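Local coordinates for polysaccharide biosynthesis protein CapD (Bacillus thuringiensis HD-771, PDB 6BWC) that probably acts as an NADP-dependent short-chain dehydrogenase-type enzyme on UDP-N-acetylglucosamine in the pathway to CMP-pseudaminic acid, at residues Leu213-Glu216 with Ala217-Ala221; Asn105-Gly108 with Thr109-Ile113; Asn237-Ser240 with Glu241-Glu245. The protein carries 2 engineered substitutions. All coordinates share one frame; numbering follows the deposited sequence.

Interaction 1: residues Leu213-Glu216 with Ala217-Ala221; sequences LTIE and AMKIA
Four backbone hydrogen bonds tie L213-E216 to A217-A221 with the i to i+4 spacing of an alpha-helix. A217 N donates to L213 O at 3.0 Å with an N-H...O angle of 169°, and the series runs on through M218 and K219 to the bond from I220 N to E216 O at 2.8 Å. A221 is the first residue to leave helical backbone angles, which places this contact in the last turns of helix 207-220. There K123 NZ is hydrogen-bonded to the carbonyls of M218 and A221. Packing follows the same four-residue spacing. The K219 chain lies alongside I215, its CD 3.8 Å from I215 CG2. The methyl gets there because chi1 of I215 (-78°) keeps CG1 next to the backbone N and sends CG2 to the far side. The ammonium of K219 continues to a salt bridge with E30. E216 is bent at chi2 (-84°), which carries its carboxylate across I220, CD lying 3.5 Å from I220 CG1. On the buried side, L213 and A217 press on V167 of strand 163-169 and F227 of strand 226-229, while T214 and M218 reach F83 of strand 81-84, seating the helix against the Rossmann sheet.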
# COMPACT_ATOMS: atom_id res chain seq x y z
N LEU C 213 -12.60 25.02 -25.96
CA LEU C 213 -13.66 24.20 -25.36
C LEU C 213 -13.37 24.00 -23.87
O LEU C 213 -14.21 24.32 -23.03
CB LEU C 213 -13.76 22.84 -26.08
CG LEU C 213 -14.87 21.88 -25.61
CD1 LEU C 213 -16.24 22.55 -25.74
CD2 LEU C 213 -14.86 20.52 -26.32
N THR C 214 -12.16 23.52 -23.58
CA THR C 214 -11.73 23.24 -22.20
C THR C 214 -11.68 24.50 -21.32
O THR C 214 -12.31 24.55 -20.25
CB THR C 214 -10.34 22.54 -22.16
OG1 THR C 214 -10.18 21.64 -23.27
CG2 THR C 214 -10.17 21.75 -20.85
N ILE C 215 -10.96 25.52 -21.79
CA ILE C 215 -10.91 26.81 -21.10
C ILE C 215 -12.33 27.42 -20.84
O ILE C 215 -12.59 27.87 -19.71
CB ILE C 215 -9.95 27.78 -21.83
CG1 ILE C 215 -8.51 27.42 -21.47
CG2 ILE C 215 -10.19 29.23 -21.45
CD1 ILE C 215 -7.48 28.00 -22.41
N GLU C 216 -13.23 27.41 -21.84
CA GLU C 216 -14.65 27.87 -21.63
C GLU C 216 -15.36 27.12 -20.52
O GLU C 216 -15.94 27.72 -19.62
CB GLU C 216 -15.52 27.75 -22.89
CG GLU C 216 -15.92 29.09 -23.47
CD GLU C 216 -17.17 29.69 -22.81
OE1 GLU C 216 -18.21 29.00 -22.80
OE2 GLU C 216 -17.12 30.85 -22.35
N ALA C 217 -15.30 25.80 -20.61
CA ALA C 217 -15.89 24.94 -19.59
C ALA C 217 -15.27 25.18 -18.21
O ALA C 217 -15.94 25.01 -17.22
CB ALA C 217 -15.76 23.47 -19.98
N MET C 218 -14.00 25.58 -18.17
CA MET C 218 -13.36 26.01 -16.91
C MET C 218 -14.09 27.22 -16.30
O MET C 218 -14.37 27.24 -15.11
CB MET C 218 -11.90 26.39 -17.15
CG MET C 218 -10.91 25.83 -16.15
SD MET C 218 -11.45 25.43 -14.48
CE MET C 218 -10.20 24.19 -14.18
N LYS C 219 -14.39 28.20 -17.16
CA LYS C 219 -14.99 29.47 -16.77
C LYS C 219 -16.49 29.39 -16.49
O LYS C 219 -16.97 30.01 -15.56
CB LYS C 219 -14.77 30.51 -17.87
CG LYS C 219 -13.33 30.96 -18.09
CD LYS C 219 -12.97 31.04 -19.57
CE LYS C 219 -12.44 32.40 -20.00
NZ LYS C 219 -11.01 32.63 -19.64
N ILE C 220 -17.21 28.64 -17.32
CA ILE C 220 -18.69 28.67 -17.36
C ILE C 220 -19.38 27.66 -16.44
O ILE C 220 -20.52 27.90 -15.97
CB ILE C 220 -19.20 28.40 -18.82
CG1 ILE C 220 -18.81 29.54 -19.76
CG2 ILE C 220 -20.72 28.17 -18.90
CD1 ILE C 220 -19.32 30.93 -19.39
N ALA C 221 -18.70 26.54 -16.19
CA ALA C 221 -19.36 25.33 -15.72
C ALA C 221 -19.85 25.48 -14.30
O ALA C 221 -19.09 25.89 -13.41
CB ALA C 221 -18.45 24.12 -15.84

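Interaction 2: residues Asn105-Gly108 with Thr109-Ile113; sequences NIFG and TQNVI
The first torsions of F107 and N111 bring ring and amide together: CG of F107 is anti to its backbone N (chi1 177°), whereas CG of N111 is anti to its carbonyl carbon (chi1 -71°). The amide thus comes over one ring face one turn along, with N111 ND2 3.6 Å from F107 CE2 and displaced toward the rim. Ring and amide planes are 71° apart, so the amide is far from stacked flat, and ND2 is also hydrogen-bonded to the carbonyl of I66, which restrains the turn of the amide. Beneath them N111 N donates to F107 O at 3.0 Å. At the wider pi-type turn of 105-107 the regular pattern changes. T109 N stands 4.1 Å from N105 O, and it is the hydroxyl of T109 that donates to that carbonyl, OG1 to O 2.6 Å, from above the carbonyl plane. The same OG1 is hydrogen-bonded to H84 NE2. Regular helical bonding follows, with Q110 N to I106 O and V112 N to G108 O each 3.0 Å. Helix 98-118 links strands 81-84 and 123-129 in a beta-alpha-beta crossover. T109 and V112 touch F126 and V124 of strand 123-129, and I106 and Q110 meet helix 138-156. I106 also packs on V102, and F107 and Q110 on F99, of the second subunit, consistent with the helical dimer interface of short-chain dehydrogenases.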
# COMPACT_ATOMS: atom_id res chain seq x y z
N ASN C 105 -5.90 6.10 -16.41
CA ASN C 105 -7.20 6.69 -16.77
C ASN C 105 -8.29 6.66 -15.66
O ASN C 105 -9.07 7.62 -15.56
CB ASN C 105 -7.75 6.07 -18.08
CG ASN C 105 -6.91 6.42 -19.32
OD1 ASN C 105 -5.94 7.18 -19.25
ND2 ASN C 105 -7.30 5.86 -20.47
N ILE C 106 -8.35 5.60 -14.83
CA ILE C 106 -9.34 5.51 -13.72
C ILE C 106 -8.73 5.92 -12.38
O ILE C 106 -9.12 6.97 -11.82
CB ILE C 106 -9.99 4.11 -13.61
CG1 ILE C 106 -10.69 3.72 -14.92
CG2 ILE C 106 -11.00 4.06 -12.45
CD1 ILE C 106 -11.08 2.27 -15.01
N PHE C 107 -7.77 5.12 -11.88
CA PHE C 107 -7.20 5.30 -10.54
C PHE C 107 -6.60 6.69 -10.39
O PHE C 107 -6.75 7.32 -9.35
CB PHE C 107 -6.16 4.20 -10.17
CG PHE C 107 -5.47 4.39 -8.81
CD1 PHE C 107 -6.22 4.53 -7.62
CD2 PHE C 107 -4.06 4.43 -8.70
CE1 PHE C 107 -5.60 4.71 -6.38
CE2 PHE C 107 -3.43 4.59 -7.46
CZ PHE C 107 -4.20 4.73 -6.29
N GLY C 108 -5.96 7.17 -11.46
CA GLY C 108 -5.43 8.55 -11.50
C GLY C 108 -6.48 9.65 -11.49
O GLY C 108 -6.27 10.71 -10.87
N THR C 109 -7.61 9.43 -12.18
CA THR C 109 -8.70 10.37 -12.11
C THR C 109 -9.21 10.43 -10.66
O THR C 109 -9.46 11.52 -10.14
CB THR C 109 -9.85 10.04 -13.10
OG1 THR C 109 -9.34 9.90 -14.42
CG2 THR C 109 -10.93 11.13 -13.10
N GLN C 110 -9.33 9.29 -9.98
CA GLN C 110 -9.74 9.36 -8.56
C GLN C 110 -8.78 10.11 -7.70
O GLN C 110 -9.22 10.88 -6.86
CB GLN C 110 -9.93 7.99 -7.93
CG GLN C 110 -11.33 7.50 -8.16
CD GLN C 110 -12.34 8.20 -7.29
OE1 GLN C 110 -12.38 7.96 -6.08
NE2 GLN C 110 -13.22 9.02 -7.91
N ASN C 111 -7.49 9.88 -7.88
CA ASN C 111 -6.50 10.64 -7.14
C ASN C 111 -6.72 12.15 -7.35
O ASN C 111 -6.75 12.88 -6.36
CB ASN C 111 -5.07 10.21 -7.49
CG ASN C 111 -4.71 8.84 -6.93
OD1 ASN C 111 -5.29 8.39 -5.92
ND2 ASN C 111 -3.74 8.15 -7.60
N VAL C 112 -6.94 12.61 -8.59
CA VAL C 112 -7.25 14.01 -8.84
C VAL C 112 -8.47 14.47 -7.99
O VAL C 112 -8.39 15.44 -7.23
CB VAL C 112 -7.49 14.27 -10.35
CG1 VAL C 112 -8.17 15.61 -10.62
CG2 VAL C 112 -6.17 14.22 -11.08
N ILE C 113 -9.57 13.74 -8.11
CA ILE C 113 -10.83 14.09 -7.46
C ILE C 113 -10.68 14.22 -5.94
O ILE C 113 -11.07 15.24 -5.33
CB ILE C 113 -11.93 13.04 -7.83
CG1 ILE C 113 -12.31 13.24 -9.32
CG2 ILE C 113 -13.17 13.19 -6.94
CD1 ILE C 113 -13.06 12.09 -9.97

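Interaction 3: residues Asn237-Ser240 with Glu241-Glu245; sequences NDLS and EVMIE
L239 overlaps M243 one turn further on, its CD1 4.2 Å from M243 SD in an apolar contact. L239 swings its CG away from its own amide nitrogen (chi1 176°), and the end of the leucine leans along the helix toward the sulfur. N237 and E241 meet on another flank: N237 OD1 lies 3.6 Å from E241 OE2 with amide and carboxylate planes 69° apart, a loose approach of two oxygens and no bond. E241 OE1 is also 5.2 Å from D238 OD2, and K324, touching both D238 and E241, may temper the like charges. The backbone supplies the grip: E241 N donates to N237 O at 3.2 Å, V242 N to D238 O at 2.8 Å, and M243 N and I244 N continue the series. S240 turns its hydroxyl back over the preceding turn, where OG lies within hydrogen-bonding distance of the carbonyls of L236 and N237 and its one proton cannot be assigned between them. These residues form the first turns of helix 236-251. L239 and M243 both pack on I180 of helix 179-190, V242 packs on helix 324-333, to which E245 is joined by salt bridges with K324 and R328, and S240 and I244 rest on I193 of strand 192-195.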
# COMPACT_ATOMS: atom_id res chain seq x y z
N ASN C 237 -10.87 8.08 -46.12
CA ASN C 237 -10.58 7.93 -47.55
C ASN C 237 -10.02 9.25 -48.07
O ASN C 237 -8.92 9.30 -48.59
CB ASN C 237 -11.86 7.50 -48.34
CG ASN C 237 -11.56 6.53 -49.51
OD1 ASN C 237 -10.49 6.57 -50.15
ND2 ASN C 237 -12.52 5.65 -49.79
N ASP C 238 -10.79 10.32 -47.86
CA ASP C 238 -10.38 11.68 -48.25
C ASP C 238 -9.05 11.98 -47.58
O ASP C 238 -8.11 12.46 -48.24
CB ASP C 238 -11.44 12.76 -47.88
CG ASP C 238 -12.87 12.45 -48.41
OD1 ASP C 238 -13.83 13.01 -47.83
OD2 ASP C 238 -13.02 11.64 -49.36
N LEU C 239 -8.94 11.66 -46.28
CA LEU C 239 -7.73 11.98 -45.52
C LEU C 239 -6.45 11.35 -46.08
O LEU C 239 -5.42 12.03 -46.21
CB LEU C 239 -7.87 11.58 -44.05
CG LEU C 239 -6.63 11.77 -43.14
CD1 LEU C 239 -6.02 13.16 -43.24
CD2 LEU C 239 -7.00 11.48 -41.69
N SER C 240 -6.52 10.06 -46.40
CA SER C 240 -5.36 9.36 -46.90
C SER C 240 -4.95 9.95 -48.23
O SER C 240 -3.78 10.27 -48.43
CB SER C 240 -5.60 7.85 -47.00
OG SER C 240 -6.78 7.58 -47.70
N GLU C 241 -5.93 10.16 -49.12
CA GLU C 241 -5.71 10.84 -50.42
C GLU C 241 -5.07 12.26 -50.27
O GLU C 241 -3.94 12.50 -50.77
CB GLU C 241 -7.03 10.90 -51.23
CG GLU C 241 -7.50 9.54 -51.77
CD GLU C 241 -8.78 9.59 -52.58
OE1 GLU C 241 -9.30 10.70 -52.85
OE2 GLU C 241 -9.28 8.52 -52.97
N VAL C 242 -5.76 13.17 -49.57
CA VAL C 242 -5.27 14.54 -49.34
C VAL C 242 -3.84 14.52 -48.82
O VAL C 242 -3.00 15.28 -49.31
CB VAL C 242 -6.19 15.35 -48.38
CG1 VAL C 242 -5.50 16.61 -47.87
CG2 VAL C 242 -7.49 15.75 -49.07
N MET C 243 -3.56 13.65 -47.86
CA MET C 243 -2.25 13.63 -47.18
C MET C 243 -1.11 13.30 -48.15
O MET C 243 -0.06 13.94 -48.09
CB MET C 243 -2.28 12.65 -45.99
CG MET C 243 -1.40 13.05 -44.83
SD MET C 243 -2.05 14.44 -43.88
CE MET C 243 -0.85 15.68 -44.30
N ILE C 244 -1.33 12.32 -49.03
CA ILE C 244 -0.33 11.90 -50.02
C ILE C 244 -0.09 12.98 -51.05
O ILE C 244 1.04 13.27 -51.40
CB ILE C 244 -0.76 10.61 -50.73
CG1 ILE C 244 -0.72 9.45 -49.75
CG2 ILE C 244 0.14 10.30 -51.93
CD1 ILE C 244 -1.51 8.24 -50.21
N GLU C 245 -1.17 13.56 -51.56
CA GLU C 245 -1.06 14.70 -52.47
C GLU C 245 -0.14 15.78 -51.91
O GLU C 245 0.90 16.06 -52.50
CB GLU C 245 -2.44 15.29 -52.78
CG GLU C 245 -3.20 14.49 -53.83
CD GLU C 245 -4.68 14.27 -53.51
OE1 GLU C 245 -5.36 15.21 -53.05
OE2 GLU C 245 -5.16 13.13 -53.73

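All three contacts are stretches of single helices held mainly by i to i+4 backbone bonds, and all are mostly buried, yet their surroundings differ. Interactions 1 and 2 lie on helices of the Rossmann unit, their centres about 20 Å apart and their nearest atoms about 10 Å. The first sets L213, A217 and M218 against the central sheet and leaves E216 and K219 partly exposed, whereas the second also meets another subunit and departs from regular helical bonding. Interaction 3 is remote from both, centre-to-centre distances being about 34 and 38 Å and on the opposite side of the chain's centre. Its helix packs on helices 179-190 and 324-333, with the side chain of L239 about 6 Å from bound UDP-N-acetylglucosamine, and that of N105 in interaction 2 about 6 Å from NADP.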